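Local coordinates for bilirubin-inducible fluorescent protein UnaG (Anguilla japonica, PDB 4I3B) that binds unconjugated bilirubin tightly inside its beta barrel and, once loaded with this ligand, fluoresces green on excitation, at residues T38-I43 against K54-P59; K50-I55 against Q66-L71; K96-Q101 against T109-I114. All coordinates share one frame; numbering follows the deposited sequence. Where two conformers were deposited one is given.

Interaction 1 (T38-I43 against K54-P59). With BLR (3-[5-[(Z)-(4-ethenyl-3-methyl-5-oxidanylidene-pyrrol-2-ylidene)methyl]-2-[[5-[(Z)-(3-ethenyl-4-methyl-5-oxidanylidene-pyrrol-2-ylidene)methyl]-3-(3-hydroxy-3-oxopropyl)-4-methyl-1H-pyrrol-2-yl]methyl]-4-methyl-1H-pyrrol-3-yl]propanoic acid), chain G.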
# COMPACT_ATOMS: atom_id res chain seq x y z
N THR A 38 7.25 3.80 10.08
CA THR A 38 7.36 5.04 9.32
C THR A 38 7.97 4.69 7.96
O THR A 38 9.17 4.87 7.73
CB THR A 38 8.18 6.08 10.07
OG1 THR A 38 9.43 5.49 10.45
CG2 THR A 38 7.43 6.54 11.35
N PRO A 39 7.16 4.16 7.04
CA PRO A 39 7.66 3.67 5.75
C PRO A 39 8.16 4.75 4.79
O PRO A 39 7.74 5.91 4.84
CB PRO A 39 6.44 2.97 5.17
CG PRO A 39 5.25 3.67 5.81
CD PRO A 39 5.73 3.83 7.22
N THR A 40 9.06 4.33 3.90
CA THR A 40 9.51 5.11 2.76
C THR A 40 9.16 4.28 1.53
O THR A 40 9.34 3.04 1.54
CB THR A 40 11.02 5.33 2.80
OG1 THR A 40 11.36 5.93 4.05
CG2 THR A 40 11.47 6.25 1.69
N LEU A 41 8.67 4.94 0.48
CA LEU A 41 8.35 4.30 -0.80
C LEU A 41 9.21 4.88 -1.89
O LEU A 41 9.45 6.09 -1.92
CB LEU A 41 6.91 4.58 -1.18
CG LEU A 41 5.85 4.45 -0.11
CD1 LEU A 41 4.50 4.90 -0.64
CD2 LEU A 41 5.77 3.05 0.44
N TYR A 42 9.60 4.03 -2.85
CA TYR A 42 10.31 4.45 -4.05
C TYR A 42 9.52 3.88 -5.19
O TYR A 42 9.50 2.66 -5.39
CB TYR A 42 11.74 3.89 -4.07
CG TYR A 42 12.53 4.20 -2.83
CD1 TYR A 42 13.31 5.34 -2.75
CD2 TYR A 42 12.47 3.36 -1.72
CE1 TYR A 42 14.06 5.64 -1.62
CE2 TYR A 42 13.18 3.66 -0.56
CZ TYR A 42 13.97 4.79 -0.51
OH TYR A 42 14.67 5.06 0.64
N ILE A 43 8.84 4.76 -5.90
CA ILE A 43 7.93 4.36 -6.96
C ILE A 43 8.54 4.66 -8.32
O ILE A 43 9.03 5.75 -8.57
CB ILE A 43 6.62 5.12 -6.80
CG1 ILE A 43 6.04 4.79 -5.43
CG2 ILE A 43 5.63 4.74 -7.91
CD1 ILE A 43 4.64 5.33 -5.17
N LYS A 54 9.19 -0.04 -4.32
CA LYS A 54 10.07 -0.58 -3.31
C LYS A 54 9.72 0.09 -1.98
O LYS A 54 9.55 1.30 -1.93
CB LYS A 54 11.53 -0.30 -3.64
CG LYS A 54 12.48 -0.84 -2.59
CD LYS A 54 13.96 -0.55 -2.90
CE LYS A 54 14.83 -0.70 -1.65
NZ LYS A 54 16.28 -0.39 -1.97
N ILE A 55 9.60 -0.71 -0.93
CA ILE A 55 9.14 -0.21 0.36
C ILE A 55 10.16 -0.57 1.44
O ILE A 55 10.54 -1.73 1.58
CB ILE A 55 7.76 -0.83 0.73
CG1 ILE A 55 6.73 -0.57 -0.38
CG2 ILE A 55 7.26 -0.28 2.08
CD1 ILE A 55 6.56 -1.68 -1.38
N GLU A 56 10.56 0.42 2.22
CA GLU A 56 11.28 0.15 3.45
C GLU A 56 10.28 0.46 4.56
O GLU A 56 10.03 1.63 4.87
CB GLU A 56 12.51 1.04 3.55
CG GLU A 56 13.52 0.77 2.44
CD GLU A 56 14.59 1.84 2.31
OE1 GLU A 56 14.34 3.01 2.68
OE2 GLU A 56 15.66 1.51 1.78
N ASN A 57 9.67 -0.58 5.15
CA ASN A 57 8.66 -0.31 6.19
C ASN A 57 9.28 0.36 7.41
O ASN A 57 8.63 1.15 8.07
CB ASN A 57 7.93 -1.58 6.59
CG ASN A 57 6.88 -2.01 5.55
OD1 ASN A 57 5.86 -1.33 5.38
ND2 ASN A 57 7.10 -3.15 4.91
N GLY A 58 10.54 0.04 7.69
CA GLY A 58 11.27 0.67 8.79
C GLY A 58 10.99 0.06 10.15
O GLY A 58 10.28 -0.94 10.26
N PRO A 59 11.60 0.62 11.21
CA PRO A 59 11.30 0.13 12.56
C PRO A 59 9.82 0.28 12.88
O PRO A 59 9.18 1.21 12.39
CB PRO A 59 12.15 1.04 13.47
CG PRO A 59 12.41 2.25 12.66
CD PRO A 59 12.49 1.78 11.22
CHA BLR G . 3.33 -0.07 2.71
NA BLR G . 2.80 0.08 0.24
C1A BLR G . 3.31 -0.62 1.29
C2A BLR G . 3.66 -1.89 0.87
C3A BLR G . 3.33 -1.95 -0.48
C4A BLR G . 2.81 -0.72 -0.85
CMA BLR G . 3.53 -3.13 -1.40
CAA BLR G . 4.28 -2.96 1.71
CBA BLR G . 3.32 -4.00 2.12
CGA BLR G . 3.93 -5.09 2.93
O1A BLR G . 4.98 -4.89 3.61
O2A BLR G . 3.36 -6.24 2.86
CHB BLR G . 2.36 -0.38 -2.21
NB BLR G . 2.28 2.07 -2.06
C1B BLR G . 2.13 0.85 -2.77
C2B BLR G . 1.70 1.14 -4.07
C3B BLR G . 1.59 2.41 -4.26
C4B BLR G . 1.92 3.21 -3.00
CMB BLR G . 1.43 0.06 -5.10
OB BLR G . 1.94 4.35 -2.73
CAB BLR G . 1.19 3.12 -5.50
CBB BLR G . 1.08 4.47 -5.62
NC BLR G . 4.00 -3.00 7.05
C1C BLR G . 4.87 -3.69 8.11
C2C BLR G . 3.99 -4.83 8.50
C3C BLR G . 2.89 -4.84 7.82
C4C BLR G . 2.80 -3.79 6.92
CMC BLR G . 4.46 -5.82 9.51
OC BLR G . 5.94 -3.32 8.50
CAC BLR G . 1.81 -5.84 7.91
CBC BLR G . 1.44 -6.42 9.08
CHD BLR G . 1.80 -3.49 6.06
ND BLR G . 2.84 -1.71 4.54
C1D BLR G . 1.84 -2.48 4.99
C2D BLR G . 0.65 -2.14 4.17
C3D BLR G . 1.01 -1.17 3.27
C4D BLR G . 2.44 -0.87 3.45
CMD BLR G . -0.68 -2.78 4.38
CAD BLR G . 0.10 -0.58 2.23
CBD BLR G . -0.41 0.77 2.69
CGD BLR G . 0.57 1.85 2.39
O1D BLR G . 1.02 2.53 3.33
O2D BLR G . 0.94 2.10 1.22
O HOH W 1 11.53 3.72 6.07
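Y42 and E56 meet because each turns CG anti to its carbonyl carbon (chi1 -53° and -63°), and the glutamate then runs extended to the rim of the tyrosine ring. The two are diagonal neighbours in the antiparallel hairpin of strands 40-46 and 50-56, where T40 pairs with E56 and Y42 with K54 through four backbone hydrogen bonds. Y42 OH donates to E56 OE1 at 2.9 Å; this oxygen lies in the plane of the ring, yet the hydroxyl reaches it from above the carboxylate plane, the two planes standing 85° apart. A phenol, amphipathic and long, suits this partly exposed side of the barrel wall, which it shares with K54 and T40.

L41 and I55, a non-hydrogen-bonded pair, point together to the other side, into the bilirubin pocket. L41 CD2 packs on I55 CG1 at 3.8 Å. Both branched chains go on to the ligand: L41 CD1 comes within 3.4 Å of the lactam oxygen OB, and I55 CD1 lies 3.4 Å from the pyrrole carbon C3A.

At this end of the pairing, just before strand 40-46 begins, P39 CA makes a CH...O contact of 3.2 Å with E56 O. A water bridges the segments, donating to T38 O and, at 2.8 Å, to E56 O, and accepting from T40 OG1.

N57, just past the strand, turns its amide to the ligand. Its OD1 accepts from the pyrrole nitrogen ND at 3.2 Å and more weakly from the lactam nitrogen NC, while ND2 donates to the propionate oxygen O1A at 3.0 Å and also to L63 O. Bonds on both ends of the amide fix its flip, and a side chain that gives and accepts at once suits a ligand offering N-H groups beside a carboxyl.

Interaction 2 (K50-I55 against Q66-L71). With BLR (3-[5-[(Z)-(4-ethenyl-3-methyl-5-oxidanylidene-pyrrol-2-ylidene)methyl]-2-[[5-[(Z)-(3-ethenyl-4-methyl-5-oxidanylidene-pyrrol-2-ylidene)methyl]-3-(3-hydroxy-3-oxopropyl)-4-methyl-1H-pyrrol-2-yl]methyl]-4-methyl-1H-pyrrol-3-yl]propanoic acid), chain G.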
# COMPACT_ATOMS: atom_id res chain seq x y z
N LYS A 50 3.02 0.23 -16.24
CA LYS A 50 3.80 -0.70 -15.41
C LYS A 50 4.44 0.07 -14.28
O LYS A 50 4.94 1.18 -14.48
CB LYS A 50 4.87 -1.41 -16.22
CG LYS A 50 4.30 -2.52 -17.14
CD LYS A 50 5.38 -3.07 -18.09
CE LYS A 50 5.64 -2.14 -19.28
NZ LYS A 50 4.41 -1.86 -20.10
N MET A 51 4.41 -0.50 -13.07
CA MET A 51 5.00 0.15 -11.90
C MET A 51 5.81 -0.81 -11.08
O MET A 51 5.54 -2.01 -11.03
CB MET A 51 3.90 0.76 -11.01
CG MET A 51 3.04 1.77 -11.75
SD MET A 51 1.74 2.52 -10.74
CE MET A 51 2.67 3.42 -9.52
N THR A 52 6.80 -0.26 -10.39
CA THR A 52 7.53 -0.97 -9.35
C THR A 52 7.51 -0.11 -8.12
O THR A 52 7.75 1.10 -8.20
CB THR A 52 8.98 -1.19 -9.77
OG1 THR A 52 9.00 -2.05 -10.92
CG2 THR A 52 9.77 -1.84 -8.68
N VAL A 53 7.19 -0.70 -6.98
CA VAL A 53 7.21 0.04 -5.72
C VAL A 53 8.14 -0.72 -4.77
O VAL A 53 7.92 -1.91 -4.50
CB VAL A 53 5.81 0.20 -5.08
CG1 VAL A 53 5.92 1.03 -3.77
CG2 VAL A 53 4.88 0.90 -6.04
N LYS A 54 9.19 -0.04 -4.32
CA LYS A 54 10.07 -0.58 -3.31
C LYS A 54 9.72 0.09 -1.98
O LYS A 54 9.55 1.30 -1.93
CB LYS A 54 11.53 -0.30 -3.64
CG LYS A 54 12.48 -0.84 -2.59
CD LYS A 54 13.96 -0.55 -2.90
CE LYS A 54 14.83 -0.70 -1.65
NZ LYS A 54 16.28 -0.39 -1.97
N ILE A 55 9.60 -0.71 -0.93
CA ILE A 55 9.14 -0.21 0.36
C ILE A 55 10.16 -0.57 1.44
O ILE A 55 10.54 -1.73 1.58
CB ILE A 55 7.76 -0.83 0.73
CG1 ILE A 55 6.73 -0.57 -0.38
CG2 ILE A 55 7.26 -0.28 2.08
CD1 ILE A 55 6.56 -1.68 -1.38
N GLN A 66 9.05 -5.36 -2.18
CA GLN A 66 8.70 -4.66 -3.40
C GLN A 66 7.51 -5.34 -4.04
O GLN A 66 7.27 -6.55 -3.82
CB GLN A 66 9.86 -4.63 -4.39
CG GLN A 66 10.09 -5.94 -5.05
CD GLN A 66 11.22 -5.88 -6.05
OE1 GLN A 66 11.72 -4.80 -6.40
NE2 GLN A 66 11.64 -7.05 -6.51
N VAL A 67 6.78 -4.58 -4.85
CA VAL A 67 5.83 -5.16 -5.77
C VAL A 67 6.10 -4.60 -7.16
O VAL A 67 6.54 -3.44 -7.31
CB VAL A 67 4.36 -4.89 -5.38
CG1 VAL A 67 3.98 -5.65 -4.09
CG2 VAL A 67 4.08 -3.41 -5.23
N LYS A 68 5.86 -5.43 -8.17
CA LYS A 68 5.98 -5.05 -9.57
C LYS A 68 4.72 -5.53 -10.28
O LYS A 68 4.35 -6.69 -10.14
CB LYS A 68 7.18 -5.76 -10.23
CG LYS A 68 8.54 -5.38 -9.72
CD LYS A 68 9.64 -5.97 -10.61
CE LYS A 68 10.98 -5.30 -10.37
NZ LYS A 68 12.08 -5.88 -11.20
N PHE A 69 4.09 -4.66 -11.05
CA PHE A 69 2.85 -5.04 -11.72
C PHE A 69 2.59 -4.23 -12.98
O PHE A 69 3.15 -3.15 -13.18
CB PHE A 69 1.66 -4.89 -10.76
CG PHE A 69 1.54 -3.51 -10.16
CD1 PHE A 69 0.86 -2.50 -10.84
CD2 PHE A 69 2.09 -3.23 -8.91
CE1 PHE A 69 0.74 -1.21 -10.27
CE2 PHE A 69 1.98 -1.96 -8.36
CZ PHE A 69 1.30 -0.95 -9.05
N LYS A 70 1.72 -4.79 -13.80
CA LYS A 70 1.16 -4.11 -14.95
C LYS A 70 -0.32 -3.82 -14.65
O LYS A 70 -1.04 -4.69 -14.17
CB LYS A 70 1.32 -5.01 -16.18
CG LYS A 70 0.67 -4.48 -17.44
CD LYS A 70 1.12 -5.27 -18.66
CE LYS A 70 0.15 -5.09 -19.82
NZ LYS A 70 0.06 -3.67 -20.29
N LEU A 71 -0.78 -2.61 -14.93
CA LEU A 71 -2.17 -2.27 -14.67
C LEU A 71 -3.08 -3.30 -15.32
O LEU A 71 -2.90 -3.66 -16.49
CB LEU A 71 -2.52 -0.88 -15.21
CG LEU A 71 -1.75 0.27 -14.56
CD1 LEU A 71 -2.09 1.59 -15.22
CD2 LEU A 71 -2.05 0.32 -13.08
CHA BLR G . 3.33 -0.07 2.71
NA BLR G . 2.80 0.08 0.24
C1A BLR G . 3.31 -0.62 1.29
C2A BLR G . 3.66 -1.89 0.87
C3A BLR G . 3.33 -1.95 -0.48
C4A BLR G . 2.81 -0.72 -0.85
CMA BLR G . 3.53 -3.13 -1.40
CAA BLR G . 4.28 -2.96 1.71
CBA BLR G . 3.32 -4.00 2.12
CGA BLR G . 3.93 -5.09 2.93
O1A BLR G . 4.98 -4.89 3.61
O2A BLR G . 3.36 -6.24 2.86
CHB BLR G . 2.36 -0.38 -2.21
NB BLR G . 2.28 2.07 -2.06
C1B BLR G . 2.13 0.85 -2.77
C2B BLR G . 1.70 1.14 -4.07
C3B BLR G . 1.59 2.41 -4.26
C4B BLR G . 1.92 3.21 -3.00
CMB BLR G . 1.43 0.06 -5.10
OB BLR G . 1.94 4.35 -2.73
CAB BLR G . 1.19 3.12 -5.50
CBB BLR G . 1.08 4.47 -5.62
NC BLR G . 4.00 -3.00 7.05
C1C BLR G . 4.87 -3.69 8.11
C2C BLR G . 3.99 -4.83 8.50
C3C BLR G . 2.89 -4.84 7.82
C4C BLR G . 2.80 -3.79 6.92
CMC BLR G . 4.46 -5.82 9.51
OC BLR G . 5.94 -3.32 8.50
CAC BLR G . 1.81 -5.84 7.91
CBC BLR G . 1.44 -6.42 9.08
CHD BLR G . 1.80 -3.49 6.06
ND BLR G . 2.84 -1.71 4.54
C1D BLR G . 1.84 -2.48 4.99
C2D BLR G . 0.65 -2.14 4.17
C3D BLR G . 1.01 -1.17 3.27
C4D BLR G . 2.44 -0.87 3.45
CMD BLR G . -0.68 -2.78 4.38
CAD BLR G . 0.10 -0.58 2.23
CBD BLR G . -0.41 0.77 2.69
CGD BLR G . 0.57 1.85 2.39
O1D BLR G . 1.02 2.53 3.33
O2D BLR G . 0.94 2.10 1.22
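In the hairpin of strands 50-56 and 64-70, part of the calycin barrel wall, M51 faces F69 and V53 faces V67 as hydrogen-bonded antiparallel pairs. Their side chains all turn to the interior, while K50, T52 and K54 stand opposite K70, K68 and Q66 on the outside, the alternation expected of a sheet with the ligand cavity behind it and water in front. V53 N to V67 O, at 2.8 Å, is one of four backbone bonds, three of them nearly straight.

Beta-branched valines suit the extended backbone and offer compact methyl surfaces. V53 CB rests on V67 CG2 at 4.0 Å, and each valine also touches bilirubin: V53 CG2 lies 3.7 Å from the ring methyl CMB, V67 CG1 3.7 Å from the methyl CMA. I55, next along the same side, brings its CD1 near Q66 CA.

On the outer side the side chains are more polar. T52 OG1 lies beside the aliphatic stem of K68, 3.6 Å from its CG. K50 CG crosses K70 CB, and the ammonium of K70 forms a salt bridge with D49, so the aliphatic stems pack while the charge is answered beyond the pair.

F69 holds CG between its backbone N and carbonyl carbon (chi1 55°), a torsion that swings the ring back across to strand 50-56, where M51 O sits over one face, toward the rim. M51 runs alongside, pointing the same way; its flexible chain passes the CE1 and CZ atoms of the ring and bends at chi3, carrying CE away. F69 CE2 meets the methyl CMB, with this methyl near the ring plane. The Met-aromatic contact is oblique: M51 SD lies 4.9 Å from the F69 ring centroid, while M51 CB is 3.7 Å from F69 CZ.

Interaction 3 (K96-Q101 against T109-I114); sequences KLVYVQ and TYVREI. With BLR (3-[5-[(Z)-(4-ethenyl-3-methyl-5-oxidanylidene-pyrrol-2-ylidene)methyl]-2-[[5-[(Z)-(3-ethenyl-4-methyl-5-oxidanylidene-pyrrol-2-ylidene)methyl]-3-(3-hydroxy-3-oxopropyl)-4-methyl-1H-pyrrol-2-yl]methyl]-4-methyl-1H-pyrrol-3-yl]propanoic acid), chain G.
R112, running beside Y99 on the hairpin of strands 96-103 and 106-115 in the barrel wall, lays its guanidinium flat against bilirubin: the ligand carbon C1B sits 3.4 Å above the plane, over its centre. R112 NH2 also donates to the propionate oxygen O2D at 3.0 Å, so one long planar cation serves both the flat ring system and the acid. R112 NH1 gives its hydrogen to a water that in turn donates to L97 O and Y110 O, which probably limits its rotation.

The side chains of Y99 and Y110 run side by side, Y99 CD1 3.9 Å from Y110 CD1, their rings turned obliquely with planes 78° apart. Y99 OH bonds to E77. With CG anti to its carbonyl carbon (chi1 -47°), Y110 is directed toward Q101, whose amide stands nearly perpendicular to the ring. Y110 OH donates to Q101 OE1 at 2.8 Å, from above the carbonyl plane, and accepts from a water that takes a hydrogen from Q101 NE2. A phenylalanine here, lacking the hydroxyl, would probably leave Q101 OE1 relying on R83 and take an acceptor from that water.

On the outside, K96 CE passes 3.6 Å from E113 OE2.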
# COMPACT_ATOMS: atom_id res chain seq x y z
N LYS A 96 -7.43 8.16 -9.57
CA LYS A 96 -7.08 7.33 -8.43
C LYS A 96 -6.48 6.00 -8.89
O LYS A 96 -6.87 5.45 -9.93
CB LYS A 96 -8.32 7.01 -7.61
CG LYS A 96 -9.14 8.20 -7.12
CD LYS A 96 -10.46 7.69 -6.53
CE LYS A 96 -11.38 8.78 -6.01
NZ LYS A 96 -12.66 8.17 -5.48
N LEU A 97 -5.57 5.47 -8.08
CA LEU A 97 -5.00 4.15 -8.32
C LEU A 97 -5.62 3.24 -7.30
O LEU A 97 -5.51 3.49 -6.08
CB LEU A 97 -3.50 4.18 -8.15
CG LEU A 97 -2.75 2.96 -8.61
CD1 LEU A 97 -2.76 2.89 -10.16
CD2 LEU A 97 -1.35 3.04 -8.03
N VAL A 98 -6.28 2.20 -7.77
CA VAL A 98 -7.03 1.30 -6.89
C VAL A 98 -6.46 -0.10 -6.93
O VAL A 98 -6.31 -0.70 -8.00
CB VAL A 98 -8.50 1.26 -7.29
CG1 VAL A 98 -9.23 0.27 -6.43
CG2 VAL A 98 -9.11 2.64 -7.19
N TYR A 99 -6.11 -0.61 -5.76
CA TYR A 99 -5.36 -1.85 -5.58
C TYR A 99 -6.24 -2.81 -4.78
O TYR A 99 -6.70 -2.46 -3.68
CB TYR A 99 -4.09 -1.49 -4.80
CG TYR A 99 -2.98 -2.51 -4.70
CD1 TYR A 99 -3.14 -3.77 -4.11
CD2 TYR A 99 -1.71 -2.18 -5.16
CE1 TYR A 99 -2.03 -4.67 -3.97
CE2 TYR A 99 -0.65 -3.04 -5.03
CZ TYR A 99 -0.80 -4.27 -4.44
OH TYR A 99 0.31 -5.09 -4.33
N VAL A 100 -6.53 -3.97 -5.36
CA VAL A 100 -7.41 -4.95 -4.69
C VAL A 100 -6.65 -6.24 -4.48
O VAL A 100 -6.01 -6.75 -5.41
CB VAL A 100 -8.70 -5.21 -5.49
CG1 VAL A 100 -9.56 -6.32 -4.82
CG2 VAL A 100 -9.48 -3.92 -5.65
N GLN A 101 -6.71 -6.76 -3.25
CA GLN A 101 -6.17 -8.06 -2.90
C GLN A 101 -7.30 -9.03 -2.58
O GLN A 101 -8.24 -8.66 -1.85
CB GLN A 101 -5.27 -7.94 -1.68
CG GLN A 101 -3.99 -7.16 -1.92
CD GLN A 101 -3.25 -6.88 -0.64
OE1 GLN A 101 -3.86 -6.78 0.43
NE2 GLN A 101 -1.94 -6.73 -0.72
N THR A 109 -9.23 -3.44 -0.19
CA THR A 109 -8.95 -2.44 -1.19
C THR A 109 -8.11 -1.28 -0.64
O THR A 109 -8.31 -0.85 0.51
CB THR A 109 -10.29 -1.93 -1.76
OG1 THR A 109 -11.06 -3.05 -2.21
CG2 THR A 109 -10.09 -0.95 -2.93
N TYR A 110 -7.21 -0.78 -1.46
CA TYR A 110 -6.43 0.42 -1.17
C TYR A 110 -6.69 1.41 -2.29
O TYR A 110 -6.48 1.08 -3.45
CB TYR A 110 -4.94 0.11 -1.14
CG TYR A 110 -4.54 -1.07 -0.35
CD1 TYR A 110 -4.78 -2.37 -0.82
CD2 TYR A 110 -3.92 -0.93 0.90
CE1 TYR A 110 -4.41 -3.47 -0.09
CE2 TYR A 110 -3.54 -2.03 1.63
CZ TYR A 110 -3.77 -3.30 1.14
OH TYR A 110 -3.38 -4.38 1.89
N VAL A 111 -7.11 2.62 -1.95
CA VAL A 111 -7.35 3.68 -2.94
C VAL A 111 -6.29 4.75 -2.67
O VAL A 111 -6.18 5.26 -1.55
CB VAL A 111 -8.76 4.28 -2.83
CG1 VAL A 111 -8.95 5.41 -3.81
CG2 VAL A 111 -9.85 3.20 -3.02
N ARG A 112 -5.54 5.09 -3.71
CA ARG A 112 -4.44 6.03 -3.63
C ARG A 112 -4.67 7.21 -4.55
O ARG A 112 -5.02 7.07 -5.72
CB ARG A 112 -3.12 5.30 -3.93
CG ARG A 112 -2.75 4.34 -2.81
CD ARG A 112 -1.49 3.58 -3.12
NE ARG A 112 -1.07 2.75 -2.00
CZ ARG A 112 -1.20 1.42 -1.92
NH1 ARG A 112 -1.78 0.70 -2.88
NH2 ARG A 112 -0.74 0.81 -0.85
N GLU A 113 -4.42 8.40 -4.01
CA GLU A 113 -4.67 9.66 -4.69
C GLU A 113 -3.64 10.67 -4.22
O GLU A 113 -3.11 10.54 -3.11
CB GLU A 113 -6.06 10.20 -4.31
CG GLU A 113 -7.08 9.12 -3.86
CD GLU A 113 -8.41 9.69 -3.36
OE1 GLU A 113 -8.89 9.25 -2.26
OE2 GLU A 113 -8.97 10.57 -4.06
N ILE A 114 -3.36 11.67 -5.05
CA ILE A 114 -2.54 12.79 -4.62
C ILE A 114 -3.46 13.92 -4.20
O ILE A 114 -4.37 14.29 -4.95
CB ILE A 114 -1.60 13.22 -5.75
CG1 ILE A 114 -0.79 12.02 -6.25
CG2 ILE A 114 -0.68 14.34 -5.28
CD1 ILE A 114 0.10 11.43 -5.19
CHA BLR G . 3.33 -0.07 2.71
NA BLR G . 2.80 0.08 0.24
C1A BLR G . 3.31 -0.62 1.29
C2A BLR G . 3.66 -1.89 0.87
C3A BLR G . 3.33 -1.95 -0.48
C4A BLR G . 2.81 -0.72 -0.85
CMA BLR G . 3.53 -3.13 -1.40
CAA BLR G . 4.28 -2.96 1.71
CBA BLR G . 3.32 -4.00 2.12
CGA BLR G . 3.93 -5.09 2.93
O1A BLR G . 4.98 -4.89 3.61
O2A BLR G . 3.36 -6.24 2.86
CHB BLR G . 2.36 -0.38 -2.21
NB BLR G . 2.28 2.07 -2.06
C1B BLR G . 2.13 0.85 -2.77
C2B BLR G . 1.70 1.14 -4.07
C3B BLR G . 1.59 2.41 -4.26
C4B BLR G . 1.92 3.21 -3.00
CMB BLR G . 1.43 0.06 -5.10
OB BLR G . 1.94 4.35 -2.73
CAB BLR G . 1.19 3.12 -5.50
CBB BLR G . 1.08 4.47 -5.62
NC BLR G . 4.00 -3.00 7.05
C1C BLR G . 4.87 -3.69 8.11
C2C BLR G . 3.99 -4.83 8.50
C3C BLR G . 2.89 -4.84 7.82
C4C BLR G . 2.80 -3.79 6.92
CMC BLR G . 4.46 -5.82 9.51
OC BLR G . 5.94 -3.32 8.50
CAC BLR G . 1.81 -5.84 7.91
CBC BLR G . 1.44 -6.42 9.08
CHD BLR G . 1.80 -3.49 6.06
ND BLR G . 2.84 -1.71 4.54
C1D BLR G . 1.84 -2.48 4.99
C2D BLR G . 0.65 -2.14 4.17
C3D BLR G . 1.01 -1.17 3.27
C4D BLR G . 2.44 -0.87 3.45
CMD BLR G . -0.68 -2.78 4.38
CAD BLR G . 0.10 -0.58 2.23
CBD BLR G . -0.41 0.77 2.69
CGD BLR G . 0.57 1.85 2.39
O1D BLR G . 1.02 2.53 3.33
O2D BLR G . 0.94 2.10 1.22
O HOH W 2 -11.68 7.63 -2.65
O HOH W 3 -3.89 1.80 -4.55
O HOH W 4 -0.77 -5.48 1.72

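In the fold
All three contacts are antiparallel hairpin pairings in one barrel wall, each with one side turned to bilirubin. Interactions 1 and 2 share strand 50-56 and touch directly, I43 packing on M51 and V53. Interaction 3 lies across the chain's centre from interaction 1, their centres about 17 Å apart with the ligand between, but it meets interaction 2 where L97 packs on M51 and V67 on Y99. Inward chemistry differs with place: interaction 2 is purely apolar, whereas interactions 1 and 3 each put a polar group in hydrogen bonds to the ligand, the neutral amide of N57 and the cation of R112. Outward, interactions 1 and 2 carry mostly charged or polar chains, while interaction 3 adds valines among them.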